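Local coordinates for hypothetical protein (Staphylococcus aureus subsp. aureus, PDB 2ETS) that is of unknown function but represents a bacterial protein family that adopts a four-helical bundle fold, at residues I21-V24 with N25-Q28; P72-N75 with S76-E80; K106-S109 with V110-D113. All coordinates share one frame; numbering follows the deposited sequence.

Contact 1. Residues I21-V24 with N25-Q28; sequences IYEV and NNMQ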
# COMPACT_ATOMS: atom_id res chain seq x y z
N ILE A 21 3.59 -4.80 2.56
CA ILE A 21 4.95 -4.29 2.61
C ILE A 21 5.70 -4.59 1.31
O ILE A 21 6.23 -3.65 0.65
CB ILE A 21 5.71 -4.82 3.84
CG1 ILE A 21 5.12 -4.11 5.09
CG2 ILE A 21 7.21 -4.52 3.74
CD1 ILE A 21 5.66 -4.62 6.43
N TYR A 22 5.70 -5.85 0.92
CA TYR A 22 6.29 -6.26 -0.37
C TYR A 22 5.70 -5.42 -1.50
O TYR A 22 6.43 -4.88 -2.33
CB TYR A 22 6.09 -7.77 -0.64
CG TYR A 22 6.27 -8.16 -2.12
CD1 TYR A 22 7.53 -8.50 -2.67
CD2 TYR A 22 5.18 -8.21 -2.96
CE1 TYR A 22 7.66 -8.86 -4.03
CE2 TYR A 22 5.30 -8.58 -4.29
CZ TYR A 22 6.52 -8.87 -4.83
OH TYR A 22 6.51 -9.20 -6.17
N GLU A 23 4.35 -5.32 -1.53
CA GLU A 23 3.70 -4.61 -2.63
C GLU A 23 4.04 -3.09 -2.70
O GLU A 23 4.24 -2.54 -3.79
CB GLU A 23 2.20 -4.84 -2.56
CG GLU A 23 1.79 -6.24 -3.04
CD GLU A 23 2.04 -6.47 -4.53
OE1 GLU A 23 2.61 -5.57 -5.19
OE2 GLU A 23 1.65 -7.56 -5.04
N VAL A 24 4.12 -2.44 -1.54
CA VAL A 24 4.50 -1.03 -1.48
C VAL A 24 5.97 -0.84 -2.01
O VAL A 24 6.28 0.14 -2.70
CB VAL A 24 4.29 -0.50 -0.06
CG1 VAL A 24 4.86 0.89 0.11
CG2 VAL A 24 2.79 -0.50 0.29
N ASN A 25 6.85 -1.77 -1.69
CA ASN A 25 8.18 -1.78 -2.31
C ASN A 25 8.16 -1.95 -3.83
O ASN A 25 8.86 -1.29 -4.56
CB ASN A 25 9.02 -2.88 -1.71
CG ASN A 25 9.44 -2.57 -0.31
OD1 ASN A 25 9.85 -1.44 -0.02
ND2 ASN A 25 9.33 -3.55 0.58
N ASN A 26 7.30 -2.81 -4.30
CA ASN A 26 7.11 -2.97 -5.70
C ASN A 26 6.62 -1.69 -6.34
O ASN A 26 7.02 -1.37 -7.45
CB ASN A 26 6.05 -4.06 -5.91
CG ASN A 26 6.21 -4.74 -7.20
OD1 ASN A 26 7.31 -5.10 -7.58
ND2 ASN A 26 5.10 -4.95 -7.90
N MSE A 27 5.71 -1.00 -5.68
CA MSE A 27 5.22 0.30 -6.17
C MSE A 27 6.35 1.31 -6.31
O MSE A 27 6.36 2.10 -7.23
CB MSE A 27 4.15 0.85 -5.25
CG MSE A 27 2.90 0.00 -5.24
SE MSE A 27 1.66 0.66 -3.93
CE MSE A 27 0.86 -1.04 -3.50
N GLN A 28 7.32 1.27 -5.40
CA GLN A 28 8.45 2.17 -5.51
C GLN A 28 9.27 1.86 -6.78
O GLN A 28 9.69 2.76 -7.51
CB GLN A 28 9.34 2.10 -4.27
CG GLN A 28 10.42 3.20 -4.24
CD GLN A 28 11.18 3.25 -2.91
OE1 GLN A 28 10.95 2.44 -2.00
NE2 GLN A 28 12.11 4.20 -2.80
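Asn25 closes one helical turn on Ile21: its N donates to Ile21 O over 3.1 Å along a nearly straight path (N-H...O 169°). Its side chain lies beside that of Ile21 and runs the same way, bringing ND2 to 3.9 Å from Ile21 CG2; OD1 lies close to Gln111 of helix 100-120. Asn26 repeats the backbone bond to Tyr22 O and sets its amide alongside the carboxylate of Glu23, the two planes 70° apart and ND2 3.7 Å from OE1. That carboxylate is held by other partners, OE2 by His53 and OE1 by Tyr50 of helix 43-63, which satisfies a buried acid. Selenomethionine Met27 donates from N to Glu23 O at 2.8 Å. Its CG stands anti to the carbonyl carbon (chi1 -66°), 3.2 Å from Glu23 O; the chain heads back along the helix, CE ending 4.1 Å from Glu23 CB and 4.3 Å from Val24 CG2, and touches helices 43-63 and 76-92. Gln28 N completes the series on Val24 O. Successive i to i+4 bonds, with apolar Val24 and Met27 turned to other helices, are what an alpha-helix of a four-helix bundle provides.

Contact 2. Residues P72-N75 with S76-E80; sequences PYMN and SRKFE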
# COMPACT_ATOMS: atom_id res chain seq x y z
N PRO A 72 -0.92 -0.63 19.00
CA PRO A 72 -0.27 0.65 19.25
C PRO A 72 -0.04 1.44 17.97
O PRO A 72 0.23 0.85 16.92
CB PRO A 72 1.05 0.26 19.91
CG PRO A 72 0.71 -1.06 20.66
CD PRO A 72 -0.24 -1.75 19.68
N TYR A 73 -0.18 2.76 18.06
CA TYR A 73 -0.00 3.70 16.91
C TYR A 73 -1.16 3.70 15.91
O TYR A 73 -1.08 4.39 14.91
CB TYR A 73 1.31 3.42 16.14
CG TYR A 73 2.58 3.70 16.91
CD1 TYR A 73 3.00 5.02 17.12
CD2 TYR A 73 3.36 2.68 17.41
CE1 TYR A 73 4.16 5.28 17.83
CE2 TYR A 73 4.52 2.95 18.12
CZ TYR A 73 4.90 4.26 18.31
OH TYR A 73 6.03 4.57 19.01
N MSE A 74 -2.21 2.92 16.15
CA MSE A 74 -3.30 2.82 15.18
C MSE A 74 -4.60 3.29 15.79
O MSE A 74 -4.77 3.26 16.98
CB MSE A 74 -3.45 1.38 14.68
CG MSE A 74 -2.66 1.07 13.44
SE MSE A 74 -3.27 2.06 11.87
CE MSE A 74 -1.61 2.83 11.43
N ASN A 75 -5.50 3.75 14.94
CA ASN A 75 -6.86 4.07 15.33
C ASN A 75 -7.70 4.00 14.05
O ASN A 75 -7.16 3.73 13.00
CB ASN A 75 -6.94 5.44 16.01
CG ASN A 75 -6.56 6.59 15.10
OD1 ASN A 75 -6.95 6.64 13.94
ND2 ASN A 75 -5.81 7.54 15.64
N SER A 76 -9.01 4.23 14.16
CA SER A 76 -9.94 4.05 13.03
C SER A 76 -9.61 4.98 11.85
O SER A 76 -9.53 4.52 10.70
CB SER A 76 -11.39 4.27 13.50
OG SER A 76 -12.28 4.21 12.39
N ARG A 77 -9.41 6.27 12.15
CA ARG A 77 -9.03 7.26 11.14
C ARG A 77 -7.72 6.90 10.42
O ARG A 77 -7.67 6.87 9.20
CB ARG A 77 -8.90 8.64 11.76
CG ARG A 77 -8.93 9.76 10.69
CD ARG A 77 -8.92 11.14 11.31
NE ARG A 77 -7.60 11.34 11.83
CZ ARG A 77 -6.58 11.91 11.18
NH1 ARG A 77 -6.71 12.46 9.97
NH2 ARG A 77 -5.42 11.95 11.78
N LYS A 78 -6.67 6.62 11.19
CA LYS A 78 -5.36 6.26 10.65
C LYS A 78 -5.44 5.00 9.78
O LYS A 78 -4.78 4.91 8.76
CB LYS A 78 -4.35 6.03 11.79
CG LYS A 78 -3.79 7.31 12.48
CD LYS A 78 -2.62 7.97 11.72
CE LYS A 78 -1.33 7.06 11.75
NZ LYS A 78 -0.31 7.45 10.71
N PHE A 79 -6.28 4.04 10.16
CA PHE A 79 -6.48 2.86 9.34
C PHE A 79 -7.11 3.21 7.98
O PHE A 79 -6.70 2.67 6.94
CB PHE A 79 -7.32 1.84 10.11
CG PHE A 79 -7.56 0.55 9.38
CD1 PHE A 79 -6.62 -0.48 9.42
CD2 PHE A 79 -8.77 0.32 8.71
CE1 PHE A 79 -6.87 -1.72 8.79
CE2 PHE A 79 -9.02 -0.91 8.05
CZ PHE A 79 -8.06 -1.93 8.10
N GLU A 80 -8.08 4.11 7.97
CA GLU A 80 -8.71 4.53 6.71
C GLU A 80 -7.75 5.32 5.81
O GLU A 80 -7.75 5.15 4.59
CB GLU A 80 -9.98 5.34 6.94
CG GLU A 80 -11.12 4.57 7.68
CD GLU A 80 -11.59 3.30 6.93
OE1 GLU A 80 -11.70 3.32 5.69
OE2 GLU A 80 -11.85 2.27 7.60
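Asn75 reaches forward with its side chain to the first turn of the following helix and meets Lys78 there. From CB, whose closeness to Ser76 N is set by the covalent chain, the side chain continues to CG, which sits between the backbone N and the carbonyl carbon (chi1 64°), a crowded position that swings the amide over the start of the helix. CG then passes 3.9 Å from Lys78 CG. At the tip the two amide atoms part: ND2 rests 3.8 Å from the same Lys78 CG, whereas OD1 accepts from Lys78 N at 2.8 Å in an almost perfectly straight bond (N-H...O 178°), with the donor tilted 22° from the amide plane. This is an N-cap: Asn75 precedes helix 76-92, and its OD1 takes up a first-turn N-H that has no helical carbonyl before it. The main chain of the same residue adds a second hold, Asn75 O accepting from Phe79 N at 3.0 Å, the bond that begins the helical pattern. Lys78 CB lies 3.4 Å from OD1, and bends at chi2 and chi3 then lead its chain away from the cap toward Asp113 of helix 100-120, with which NZ forms a salt bridge. Next to this turn, selenomethionine Met74 crosses Lys78 at about a right angle, its SE 4.1 Å from Lys78 CB and also near the CB of Phe79. Met74 is buried against Asp113 and Ile117 of helix 100-120, while the Phe79 ring leads off to Arg65 and Ile68 of helix 65-68. Ser76 directs OG to Arg65 of helix 65-68, with which it forms a hydrogen bond.

Contact 3. Residues K106-S109 with V110-D113; sequences KLKS and VQYD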
# COMPACT_ATOMS: atom_id res chain seq x y z
N LYS A 106 4.47 10.06 0.75
CA LYS A 106 3.36 9.18 1.04
C LYS A 106 3.81 7.71 1.21
O LYS A 106 3.41 7.03 2.14
CB LYS A 106 2.35 9.28 -0.08
CG LYS A 106 1.07 8.47 0.16
CD LYS A 106 0.13 8.57 -1.07
CE LYS A 106 -0.54 9.92 -1.20
NZ LYS A 106 -0.96 10.03 -2.70
N LEU A 107 4.65 7.22 0.33
CA LEU A 107 5.27 5.89 0.51
C LEU A 107 5.98 5.70 1.87
O LEU A 107 5.85 4.68 2.53
CB LEU A 107 6.27 5.61 -0.61
CG LEU A 107 6.82 4.17 -0.71
CD1 LEU A 107 6.32 3.47 -1.98
CD2 LEU A 107 8.34 4.22 -0.70
N LYS A 108 6.73 6.70 2.30
CA LYS A 108 7.46 6.55 3.57
C LYS A 108 6.47 6.45 4.73
O LYS A 108 6.63 5.64 5.64
CB LYS A 108 8.40 7.71 3.79
CG LYS A 108 9.45 7.85 2.67
CD LYS A 108 10.49 6.78 2.67
CE LYS A 108 11.76 7.25 1.89
NZ LYS A 108 12.29 8.59 2.31
N SER A 109 5.43 7.26 4.66
CA SER A 109 4.39 7.26 5.64
C SER A 109 3.67 5.91 5.71
O SER A 109 3.42 5.41 6.78
CB SER A 109 3.41 8.42 5.32
OG SER A 109 2.11 8.14 5.77
N VAL A 110 3.34 5.34 4.55
CA VAL A 110 2.75 4.01 4.46
C VAL A 110 3.67 2.91 5.02
O VAL A 110 3.23 2.07 5.82
CB VAL A 110 2.33 3.72 3.00
CG1 VAL A 110 1.96 2.29 2.80
CG2 VAL A 110 1.13 4.62 2.63
N GLN A 111 4.95 2.92 4.65
CA GLN A 111 5.89 1.90 5.17
C GLN A 111 5.98 2.09 6.67
O GLN A 111 6.02 1.10 7.42
CB GLN A 111 7.29 1.96 4.50
CG GLN A 111 7.22 1.81 2.97
CD GLN A 111 8.56 1.95 2.21
OE1 GLN A 111 9.30 2.96 2.36
NE2 GLN A 111 8.87 0.95 1.35
N TYR A 112 5.93 3.35 7.14
CA TYR A 112 6.00 3.59 8.57
C TYR A 112 4.80 2.94 9.32
O TYR A 112 4.96 2.17 10.26
CB TYR A 112 6.16 5.08 8.89
CG TYR A 112 6.05 5.37 10.34
CD1 TYR A 112 4.81 5.56 10.93
CD2 TYR A 112 7.18 5.41 11.15
CE1 TYR A 112 4.69 5.79 12.29
CE2 TYR A 112 7.07 5.65 12.52
CZ TYR A 112 5.83 5.83 13.08
OH TYR A 112 5.70 6.03 14.43
N ASP A 113 3.60 3.22 8.86
CA ASP A 113 2.41 2.60 9.42
C ASP A 113 2.41 1.07 9.36
O ASP A 113 2.03 0.38 10.31
CB ASP A 113 1.20 3.09 8.67
CG ASP A 113 0.84 4.54 9.02
OD1 ASP A 113 1.33 5.06 10.05
OD2 ASP A 113 0.04 5.12 8.25
O HOH W 1 0.15 6.20 5.62
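Gln111 lays its amide against Leu107, one turn earlier on the same helix. Its CG is anti to the carbonyl carbon (chi1 -57°), which folds the chain back toward the preceding turn and puts CG 3.2 Å from Leu107 O; from there it runs extended to the amide. OE1 lies 3.4 Å from Leu107 CD2 and NE2 3.9 Å from the same methyl, so the whole amide end spreads over this one branch. Lys108 approaches OE1 from another side, with CD at 4.0 Å. Leu107 itself packs on Val24 and Gln28 of helix 12-37.

On a different face, Ser109 and Asp113 share a water. Ser109 OG and Asp113 OD2 are each 2.8 Å from it, and the water donates to the carboxylate, bridging two side chains whose oxygens are too far apart to bond directly. Asp113 CG is anti to its carbonyl carbon (chi1 -74°), which sets the group beside Ser109 O, with CG at 3.5 Å. With OD1 paired to Lys78, that cation and the water on OD2 probably limit the rotation of the carboxylate. Val110 CG2 meets Lys106 O, and its side chain turns to helices 12-37 and 76-92. Four successive i to i+4 backbone bonds run through the segment, marking it as regular alpha-helix built into a four-helix bundle.

In the fold
From the N terminus, contact 1 comes first, inside helix 12-37; contact 2 follows where a loop after helix 65-68 gives way to helix 76-92, and contact 3 lies within helix 100-120. Each joins two adjoining segments of one continuous stretch, so none closes a long loop, and the three stand in series without nesting or crossing. Contact 3 links the other two. It meets contact 1 where Val24 and Gln28 pack on Leu107, tying the first helix to the last, and it meets contact 2 through Lys78 with Asp113 and Tyr73 beside Tyr112. Contacts 1 and 2 do not touch; their centres are about 21 Å apart.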